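Local coordinates for surface-associated protein CshA (Streptococcus gordonii, PDB 5L2D) that binds host fibronectin as a cell-wall-anchored streptococcal adhesin, apparently by a catch-clamp mechanism, and is represented here by its second non-repetitive domain, at residues 137-142 / 225-230; 159-164 / 180-185; 37-42 / 142-147. All blocks are in the same frame, centred on the assembly; numbering follows the deposited sequence.

Contact 1 of 3, residues 137-142 / 225-230; sequences AVNWGI and VDWSKY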
loop_
_atom_site.group_PDB
_atom_site.type_symbol
_atom_site.label_atom_id
_atom_site.label_comp_id
_atom_site.label_asym_id
_atom_site.label_seq_id
_atom_site.Cartn_x
_atom_site.Cartn_y
_atom_site.Cartn_z
ATOM N N ALA A 137 12.113 -4.807 -6.638
ATOM C CA ALA A 137 11.841 -4.264 -7.985
ATOM C C ALA A 137 10.513 -4.727 -8.575
ATOM O O ALA A 137 10.445 -5.277 -9.694
ATOM C CB ALA A 137 12.984 -4.582 -8.926
ATOM N N VAL A 138 9.458 -4.446 -7.812
ATOM C CA VAL A 138 8.088 -4.813 -8.174
ATOM C C VAL A 138 7.164 -3.601 -8.074
ATOM O O VAL A 138 7.335 -2.730 -7.230
ATOM C CB VAL A 138 7.553 -5.942 -7.283
ATOM C CG1 VAL A 138 7.945 -7.292 -7.840
ATOM C CG2 VAL A 138 8.100 -5.784 -5.868
ATOM N N ASN A 139 6.226 -3.542 -9.005
ATOM C CA ASN A 139 5.110 -2.635 -8.960
ATOM C C ASN A 139 3.943 -3.549 -8.647
ATOM O O ASN A 139 3.485 -4.310 -9.528
ATOM C CB ASN A 139 4.918 -1.966 -10.317
ATOM C CG ASN A 139 3.742 -1.036 -10.341
ATOM O OD1 ASN A 139 3.243 -0.542 -9.299
ATOM N ND2 ASN A 139 3.266 -0.794 -11.529
ATOM N N TRP A 140 3.497 -3.529 -7.390
ATOM C CA TRP A 140 2.331 -4.325 -6.989
ATOM C C TRP A 140 1.284 -3.498 -6.271
ATOM O O TRP A 140 1.404 -2.267 -6.115
ATOM C CB TRP A 140 2.740 -5.548 -6.169
ATOM C CG TRP A 140 3.413 -5.236 -4.864
ATOM C CD1 TRP A 140 4.664 -4.746 -4.696
ATOM C CD2 TRP A 140 2.885 -5.439 -3.546
ATOM N NE1 TRP A 140 4.955 -4.610 -3.357
ATOM C CE2 TRP A 140 3.885 -5.044 -2.630
ATOM C CE3 TRP A 140 1.660 -5.917 -3.047
ATOM C CZ2 TRP A 140 3.706 -5.100 -1.255
ATOM C CZ3 TRP A 140 1.476 -5.988 -1.664
ATOM C CH2 TRP A 140 2.496 -5.575 -0.787
ATOM N N GLY A 141 0.205 -4.190 -5.943
ATOM C CA GLY A 141 -0.830 -3.671 -5.065
ATOM C C GLY A 141 -1.835 -4.719 -4.608
ATOM O O GLY A 141 -1.968 -5.785 -5.207
ATOM N N ILE A 142 -2.525 -4.389 -3.524
ATOM C CA ILE A 142 -3.496 -5.263 -2.914
ATOM C C ILE A 142 -4.729 -4.466 -2.369
ATOM O O ILE A 142 -4.595 -3.345 -1.878
ATOM C CB ILE A 142 -2.811 -6.103 -1.812
ATOM C CG1 ILE A 142 -3.646 -7.321 -1.448
ATOM C CG2 ILE A 142 -2.613 -5.289 -0.551
ATOM C CD1 ILE A 142 -2.992 -8.216 -0.406
ATOM N N VAL A 225 5.013 3.860 -17.597
ATOM C CA VAL A 225 4.217 4.260 -16.468
ATOM C C VAL A 225 4.630 5.647 -16.029
ATOM O O VAL A 225 5.792 5.947 -15.949
ATOM C CB VAL A 225 4.472 3.296 -15.326
ATOM C CG1 VAL A 225 3.651 3.661 -14.117
ATOM C CG2 VAL A 225 4.187 1.885 -15.772
ATOM N N ASP A 226 3.682 6.508 -15.740
ATOM C CA ASP A 226 4.014 7.854 -15.329
ATOM C C ASP A 226 4.234 7.931 -13.850
ATOM O O ASP A 226 3.339 8.223 -13.105
ATOM C CB ASP A 226 2.913 8.806 -15.727
ATOM C CG ASP A 226 3.304 10.227 -15.544
ATOM O OD1 ASP A 226 4.193 10.495 -14.730
ATOM O OD2 ASP A 226 2.729 11.089 -16.216
ATOM N N TRP A 227 5.453 7.678 -13.431
ATOM C CA TRP A 227 5.797 7.706 -12.000
ATOM C C TRP A 227 5.637 9.080 -11.365
ATOM O O TRP A 227 5.518 9.206 -10.149
ATOM C CB TRP A 227 7.206 7.189 -11.798
ATOM C CG TRP A 227 7.467 5.958 -12.636
ATOM C CD1 TRP A 227 8.064 5.915 -13.857
ATOM C CD2 TRP A 227 7.117 4.597 -12.314
ATOM N NE1 TRP A 227 8.122 4.608 -14.319
ATOM C CE2 TRP A 227 7.552 3.786 -13.388
ATOM C CE3 TRP A 227 6.487 3.989 -11.225
ATOM C CZ2 TRP A 227 7.363 2.416 -13.409
ATOM C CZ3 TRP A 227 6.321 2.640 -11.239
ATOM C CH2 TRP A 227 6.748 1.856 -12.333
ATOM N N SER A 228 5.624 10.123 -12.182
ATOM C CA SER A 228 5.322 11.432 -11.657
ATOM C C SER A 228 3.935 11.413 -11.015
ATOM O O SER A 228 3.646 12.161 -10.085
ATOM C CB SER A 228 5.395 12.492 -12.768
ATOM O OG SER A 228 4.202 12.572 -13.541
ATOM N N LYS A 229 3.068 10.558 -11.527
ATOM C CA LYS A 229 1.699 10.551 -11.060
ATOM C C LYS A 229 1.463 9.603 -9.905
ATOM O O LYS A 229 0.370 9.623 -9.364
ATOM C CB LYS A 229 0.750 10.187 -12.190
ATOM C CG LYS A 229 0.803 11.117 -13.377
ATOM C CD LYS A 229 0.306 12.500 -13.016
ATOM C CE LYS A 229 0.417 13.353 -14.258
ATOM N NZ LYS A 229 -0.163 14.692 -14.012
ATOM N N TYR A 230 2.454 8.768 -9.556
ATOM C CA TYR A 230 2.492 8.070 -8.255
ATOM C C TYR A 230 2.687 9.036 -7.067
ATOM O O TYR A 230 2.227 8.769 -5.932
ATOM C CB TYR A 230 3.559 6.994 -8.251
ATOM C CG TYR A 230 3.199 5.666 -8.925
ATOM C CD1 TYR A 230 2.792 5.584 -10.230
ATOM C CD2 TYR A 230 3.322 4.483 -8.232
ATOM C CE1 TYR A 230 2.475 4.347 -10.825
ATOM C CE2 TYR A 230 3.011 3.255 -8.796
ATOM C CZ TYR A 230 2.592 3.174 -10.094
ATOM O OH TYR A 230 2.329 1.897 -10.598
#
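Polar contact between Asn139, on strand 138-150, and Tyr230, in the loop after helix 218-221, carries most of this meeting. The phenol oxygen Tyr230 OH lies 2.9 Å from Asn139 OD1, a weak hydrogen bond; Asn66 OD1 is a second, also weak, acceptor for the same hydroxyl, so which one takes its proton is not settled. Asn139 OD1 comes in at the edge of the Tyr230 ring, near its plane, while the amide plane is turned 58° from that of the ring. Asn139 CG stands anti to the backbone N (chi1 178°), which carries the amide outward from the strand. Its stronger polar partner is Asn66, whose OD1 accepts a hydrogen bond from Asn139 ND2.

Aromatic packing backs up the tyrosine. Trp227 CE3 sits 4.0 Å above the Tyr230 ring, over its centre, and Phe65 meets that ring edge-to-face. Towards the strand the indole only brushes the amide, Trp227 CH2 lying 4.4 Å from Asn139 ND2, while Trp227 NE1 is hydrogen-bonded to Asp222 O. Ala271 of the second subunit packs on Asn139, Trp227 and Tyr230.

Here a buried asparagine on an antiparallel sheet, which continues into the second subunit, meets an aromatic-rich loop through a weak polar contact.

Contact 2 of 3, residues 159-164 / 180-185; sequences VVMADG and EGWEYV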
loop_
_atom_site.group_PDB
_atom_site.type_symbol
_atom_site.label_atom_id
_atom_site.label_comp_id
_atom_site.label_asym_id
_atom_site.label_seq_id
_atom_site.Cartn_x
_atom_site.Cartn_y
_atom_site.Cartn_z
ATOM N N VAL A 159 -9.720 1.636 10.677
ATOM C CA VAL A 159 -8.517 0.972 10.262
ATOM C C VAL A 159 -7.327 1.901 10.228
ATOM O O VAL A 159 -7.447 2.998 9.700
ATOM C CB VAL A 159 -8.686 0.480 8.851
ATOM C CG1 VAL A 159 -7.374 -0.020 8.322
ATOM C CG2 VAL A 159 -9.715 -0.619 8.831
ATOM N N VAL A 160 -6.180 1.442 10.750
ATOM C CA VAL A 160 -4.915 2.196 10.671
ATOM C C VAL A 160 -3.943 1.456 9.808
ATOM O O VAL A 160 -3.981 0.245 9.745
ATOM C CB VAL A 160 -4.252 2.360 12.014
ATOM C CG1 VAL A 160 -4.946 3.437 12.810
ATOM C CG2 VAL A 160 -4.255 1.050 12.786
ATOM N N MET A 161 -3.089 2.186 9.115
ATOM C CA MET A 161 -2.093 1.592 8.232
ATOM C C MET A 161 -0.779 2.327 8.299
ATOM O O MET A 161 -0.744 3.500 8.639
ATOM C CB MET A 161 -2.576 1.633 6.806
ATOM C CG MET A 161 -3.736 0.696 6.534
ATOM S SD MET A 161 -4.353 0.879 4.842
ATOM C CE MET A 161 -3.639 -0.523 4.015
ATOM N N ALA A 162 0.297 1.639 7.954
ATOM C CA ALA A 162 1.643 2.243 7.926
ATOM C C ALA A 162 2.594 1.395 7.108
ATOM O O ALA A 162 2.423 0.180 7.020
ATOM C CB ALA A 162 2.179 2.402 9.339
ATOM N N ASP A 163 3.604 2.026 6.512
ATOM C CA ASP A 163 4.682 1.277 5.826
ATOM C C ASP A 163 5.749 0.902 6.852
ATOM O O ASP A 163 6.278 1.788 7.539
ATOM C CB ASP A 163 5.298 2.098 4.689
ATOM C CG ASP A 163 6.250 1.272 3.812
ATOM O OD1 ASP A 163 6.621 0.142 4.212
ATOM O OD2 ASP A 163 6.630 1.756 2.715
ATOM N N GLY A 164 6.024 -0.403 6.982
ATOM C CA GLY A 164 7.043 -0.919 7.923
ATOM C C GLY A 164 8.467 -0.556 7.504
ATOM O O GLY A 164 9.200 0.090 8.270
ATOM N N GLU A 180 -13.886 7.279 5.501
ATOM C CA GLU A 180 -13.564 8.691 5.792
ATOM C C GLU A 180 -12.116 8.970 5.495
ATOM O O GLU A 180 -11.277 8.068 5.506
ATOM C CB GLU A 180 -13.916 9.062 7.238
ATOM C CG GLU A 180 -15.426 8.944 7.488
ATOM C CD GLU A 180 -15.895 9.298 8.900
ATOM O OE1 GLU A 180 -15.415 10.297 9.491
ATOM O OE2 GLU A 180 -16.786 8.582 9.418
ATOM N N GLY A 181 -11.835 10.222 5.193
ATOM C CA GLY A 181 -10.483 10.662 4.816
ATOM C C GLY A 181 -9.417 10.392 5.875
ATOM O O GLY A 181 -9.690 10.300 7.094
ATOM N N TRP A 182 -8.189 10.234 5.403
ATOM C CA TRP A 182 -7.129 9.787 6.293
ATOM C C TRP A 182 -6.815 10.829 7.397
ATOM O O TRP A 182 -6.674 11.991 7.106
ATOM C CB TRP A 182 -5.889 9.501 5.477
ATOM C CG TRP A 182 -5.930 8.315 4.591
ATOM C CD1 TRP A 182 -5.924 8.315 3.252
ATOM C CD2 TRP A 182 -5.884 6.953 4.991
ATOM N NE1 TRP A 182 -5.889 7.034 2.775
ATOM C CE2 TRP A 182 -5.873 6.179 3.832
ATOM C CE3 TRP A 182 -5.881 6.314 6.226
ATOM C CZ2 TRP A 182 -5.871 4.798 3.855
ATOM C CZ3 TRP A 182 -5.863 4.943 6.258
ATOM C CH2 TRP A 182 -5.848 4.192 5.084
ATOM N N GLU A 183 -6.736 10.408 8.650
ATOM C CA GLU A 183 -6.209 11.270 9.727
ATOM C C GLU A 183 -4.901 10.692 10.307
ATOM O O GLU A 183 -4.677 9.483 10.312
ATOM C CB GLU A 183 -7.246 11.527 10.818
ATOM C CG GLU A 183 -8.376 10.515 10.824
ATOM C CD GLU A 183 -9.516 10.851 11.767
ATOM O OE1 GLU A 183 -10.609 10.256 11.566
ATOM O OE2 GLU A 183 -9.319 11.685 12.686
ATOM N N TYR A 184 -4.012 11.583 10.728
ATOM C CA TYR A 184 -2.702 11.190 11.243
ATOM C C TYR A 184 -2.977 10.864 12.677
ATOM O O TYR A 184 -3.626 11.611 13.333
ATOM C CB TYR A 184 -1.696 12.344 11.116
ATOM C CG TYR A 184 -0.341 12.033 11.697
ATOM C CD1 TYR A 184 0.593 11.294 10.975
ATOM C CD2 TYR A 184 0.012 12.455 12.980
ATOM C CE1 TYR A 184 1.837 10.982 11.510
ATOM C CE2 TYR A 184 1.262 12.151 13.516
ATOM C CZ TYR A 184 2.168 11.411 12.779
ATOM O OH TYR A 184 3.411 11.091 13.296
ATOM N N VAL A 185 -2.526 9.748 13.182
ATOM C CA VAL A 185 -2.784 9.486 14.589
ATOM C C VAL A 185 -1.533 9.329 15.433
ATOM O O VAL A 185 -1.618 8.922 16.568
ATOM C CB VAL A 185 -3.665 8.250 14.770
ATOM C CG1 VAL A 185 -5.113 8.639 14.556
ATOM C CG2 VAL A 185 -3.241 7.154 13.816
#
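A Met-aromatic contact between Met161 and Trp182 joins strand 158-163 to segment 180-185. The two segments come no closer than 8.5 Å between Val160 CA and Val185 CA, too wide for directly paired strands. Both instead form antiparallel ladders with the second subunit, and Met259 of that subunit packs on Val160 and on Trp182. The contact thus belongs to a sheet assembled from two chains, with side chains of the two segments meeting directly.

Met161 sends its side chain toward the tryptophan. CG is anti to the carbonyl carbon and SD continues extended (chi2 176°), which carries the sulfur to the benzo end of the indole; the bend at chi3 turns only the terminal methyl CE. Met161 SD lies 3.6 Å from Trp182 CH2. The approach is oblique, with SD 4.9 Å from the centroid of the six-membered ring and 73° off the ring normal. Two residues back, the carbonyl oxygen Val159 O adds a looser touch, 4.3 Å from Trp182 CZ3.

At the opposite end of the indole, Trp182 NE1 makes weak hydrogen bonds to Phe175 O and Gln243 O, which help to fix the ring's rotation. Phe175, on strand 172-177, also packs on Met161, so the methionine and the indole have a neighbour in common.

The second point of touch is purely aliphatic and lies at the exposed margin, where Val160 CG1 meets Val185 CG2 at 4.2 Å.

Contact 3 of 3, residues 37-42 / 142-147; sequences GGFKVG and IKFKVE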
loop_
_atom_site.group_PDB
_atom_site.type_symbol
_atom_site.label_atom_id
_atom_site.label_comp_id
_atom_site.label_asym_id
_atom_site.label_seq_id
_atom_site.Cartn_x
_atom_site.Cartn_y
_atom_site.Cartn_z
ATOM N N GLY A 37 1.546 -20.486 0.275
ATOM C CA GLY A 37 1.260 -19.972 1.618
ATOM C C GLY A 37 1.041 -18.462 1.706
ATOM O O GLY A 37 0.940 -17.899 2.800
ATOM N N GLY A 38 0.966 -17.802 0.560
ATOM C CA GLY A 38 0.726 -16.377 0.532
ATOM C C GLY A 38 -0.718 -16.053 0.205
ATOM O O GLY A 38 -1.606 -16.890 0.322
ATOM N N PHE A 39 -0.933 -14.823 -0.237
ATOM C CA PHE A 39 -2.266 -14.245 -0.340
ATOM C C PHE A 39 -2.713 -14.258 -1.769
ATOM O O PHE A 39 -1.946 -13.952 -2.663
ATOM C CB PHE A 39 -2.243 -12.793 0.132
ATOM C CG PHE A 39 -2.074 -12.621 1.619
ATOM C CD1 PHE A 39 -1.369 -13.535 2.389
ATOM C CD2 PHE A 39 -2.588 -11.516 2.242
ATOM C CE1 PHE A 39 -1.215 -13.362 3.753
ATOM C CE2 PHE A 39 -2.431 -11.332 3.597
ATOM C CZ PHE A 39 -1.748 -12.256 4.358
ATOM N N LYS A 40 -3.965 -14.610 -1.976
ATOM C CA LYS A 40 -4.579 -14.541 -3.290
ATOM C C LYS A 40 -5.935 -13.952 -3.094
ATOM O O LYS A 40 -6.347 -13.666 -1.946
ATOM C CB LYS A 40 -4.716 -15.931 -3.927
ATOM C CG LYS A 40 -5.525 -16.943 -3.120
ATOM C CD LYS A 40 -5.556 -18.309 -3.802
ATOM C CE LYS A 40 -5.785 -19.468 -2.828
ATOM N NZ LYS A 40 -7.167 -19.468 -2.315
ATOM N N VAL A 41 -6.647 -13.773 -4.203
ATOM C CA VAL A 41 -7.976 -13.242 -4.086
ATOM C C VAL A 41 -8.761 -14.343 -3.416
ATOM O O VAL A 41 -8.718 -15.497 -3.863
ATOM C CB VAL A 41 -8.623 -12.914 -5.440
ATOM C CG1 VAL A 41 -9.980 -12.263 -5.214
ATOM C CG2 VAL A 41 -7.738 -11.984 -6.257
ATOM N N GLY A 42 -9.430 -13.990 -2.318
ATOM C CA GLY A 42 -10.342 -14.886 -1.649
ATOM C C GLY A 42 -9.791 -15.317 -0.325
ATOM O O GLY A 42 -10.560 -15.780 0.540
ATOM N N ILE A 142 -2.525 -4.389 -3.524
ATOM C CA ILE A 142 -3.496 -5.263 -2.914
ATOM C C ILE A 142 -4.729 -4.466 -2.369
ATOM O O ILE A 142 -4.595 -3.345 -1.878
ATOM C CB ILE A 142 -2.811 -6.103 -1.812
ATOM C CG1 ILE A 142 -3.646 -7.321 -1.448
ATOM C CG2 ILE A 142 -2.613 -5.289 -0.551
ATOM C CD1 ILE A 142 -2.992 -8.216 -0.406
ATOM N N LYS A 143 -5.925 -5.047 -2.485
ATOM C CA LYS A 143 -7.105 -4.485 -1.836
ATOM C C LYS A 143 -7.755 -5.511 -0.962
ATOM O O LYS A 143 -7.867 -6.702 -1.311
ATOM C CB LYS A 143 -8.156 -4.002 -2.843
ATOM C CG LYS A 143 -7.834 -2.673 -3.501
ATOM C CD LYS A 143 -9.050 -1.754 -3.579
ATOM C CE LYS A 143 -9.979 -2.137 -4.720
ATOM N NZ LYS A 143 -9.297 -2.433 -6.012
ATOM N N PHE A 144 -8.246 -5.008 0.154
ATOM C CA PHE A 144 -8.962 -5.803 1.103
ATOM C C PHE A 144 -10.386 -5.322 1.300
ATOM O O PHE A 144 -10.622 -4.119 1.375
ATOM C CB PHE A 144 -8.291 -5.663 2.447
ATOM C CG PHE A 144 -7.017 -6.388 2.560
ATOM C CD1 PHE A 144 -7.016 -7.748 2.860
ATOM C CD2 PHE A 144 -5.819 -5.725 2.384
ATOM C CE1 PHE A 144 -5.825 -8.429 2.981
ATOM C CE2 PHE A 144 -4.626 -6.400 2.489
ATOM C CZ PHE A 144 -4.628 -7.752 2.786
ATOM N N LYS A 145 -11.306 -6.277 1.463
ATOM C CA LYS A 145 -12.632 -6.023 2.015
ATOM C C LYS A 145 -12.479 -5.990 3.487
ATOM O O LYS A 145 -11.763 -6.813 4.025
ATOM C CB LYS A 145 -13.531 -7.193 1.674
ATOM C CG LYS A 145 -15.003 -7.073 2.014
ATOM C CD LYS A 145 -15.822 -7.883 1.009
ATOM C CE LYS A 145 -17.303 -7.878 1.341
ATOM N NZ LYS A 145 -17.612 -9.038 2.218
ATOM N N VAL A 146 -13.161 -5.074 4.154
ATOM C CA VAL A 146 -13.060 -4.928 5.613
ATOM C C VAL A 146 -14.434 -5.011 6.286
ATOM O O VAL A 146 -15.365 -4.270 5.942
ATOM C CB VAL A 146 -12.472 -3.570 5.986
ATOM C CG1 VAL A 146 -12.204 -3.496 7.480
ATOM C CG2 VAL A 146 -11.217 -3.328 5.200
ATOM N N GLU A 147 -14.539 -5.889 7.266
ATOM C CA GLU A 147 -15.781 -6.105 7.970
ATOM C C GLU A 147 -15.471 -6.226 9.433
ATOM O O GLU A 147 -14.375 -6.651 9.839
ATOM C CB GLU A 147 -16.480 -7.384 7.514
ATOM C CG GLU A 147 -16.555 -7.603 6.003
ATOM C CD GLU A 147 -17.281 -8.905 5.639
ATOM O OE1 GLU A 147 -16.834 -10.000 6.052
ATOM O OE2 GLU A 147 -18.314 -8.844 4.941
#
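Phe39 meets Ile142 and Phe144, two residues whose side chains leave the same face of strand 138-150. The nearest atoms of its ring are CD2, 4.3 Å from Ile142 CD1, and CE2, 4.3 Å from Phe144 CZ. Between the two phenyl groups the approach is edge against edge: each touching atom lies near the plane of the other ring, although the planes themselves are almost perpendicular, about 88° apart. This is neither an offset nor a T-shaped stack, since neither ring presents a face to the other. Ile142 is extended through CG1 to CD1 (chi2 178°) and reaches Phe39 obliquely with its terminal methyl.

Around these three, Val106 touches both Phe39 and Ile142 and shares backbone hydrogen bonding with Phe39. Ile131, on strand 131-132, packs against both phenylalanines, while Leu57 and Val59 of the adjacent strand 53-61 lie against Phe144. From the second subunit, Phe268 packs on Ile142 and Met280 on Phe144.

The loop that delivers Phe39, between strands 30-31 and 44-50, is held by polar bonds on both sides of the phenylalanine: Gly38 N to Asp34 OD1, and Lys40 N to Thr43 OG1.

Along 142-147 charged residues alternate with apolar ones. Lys145 NZ forms a salt bridge with Glu147 OE2 at 2.8 Å, reaching the carboxylate from above its plane (71° out of it), and Lys143 pairs with Glu61.

Across the contact itself the chemistry is wholly apolar and weakly directional; the loop seats on the sheet by burying a hydrocarbon ring, while those two N-H bonds and the backbone bonding with Val106 probably steady the chain that carries it.

In the fold
The three contacts are spread widely, their centres 18 to 20 Å apart. Contacts 1 and 3 use neighbouring parts of strand 138-150 and share Ile142, so one long strand receives the loop 225-230 near its start and the loop 37-42 farther along. In sequence these two contacts cross, whereas contact 3 closes before contact 2 opens and contact 2 is nested within the loop closed by contact 1. Contact 2, across the chain's centre from contact 1, touches contact 3 through Val159 CG2 and Val146 CG1, 4.0 Å apart. All three border the second subunit, and their strands pair with strands of that chain, so the sheets run across the interface.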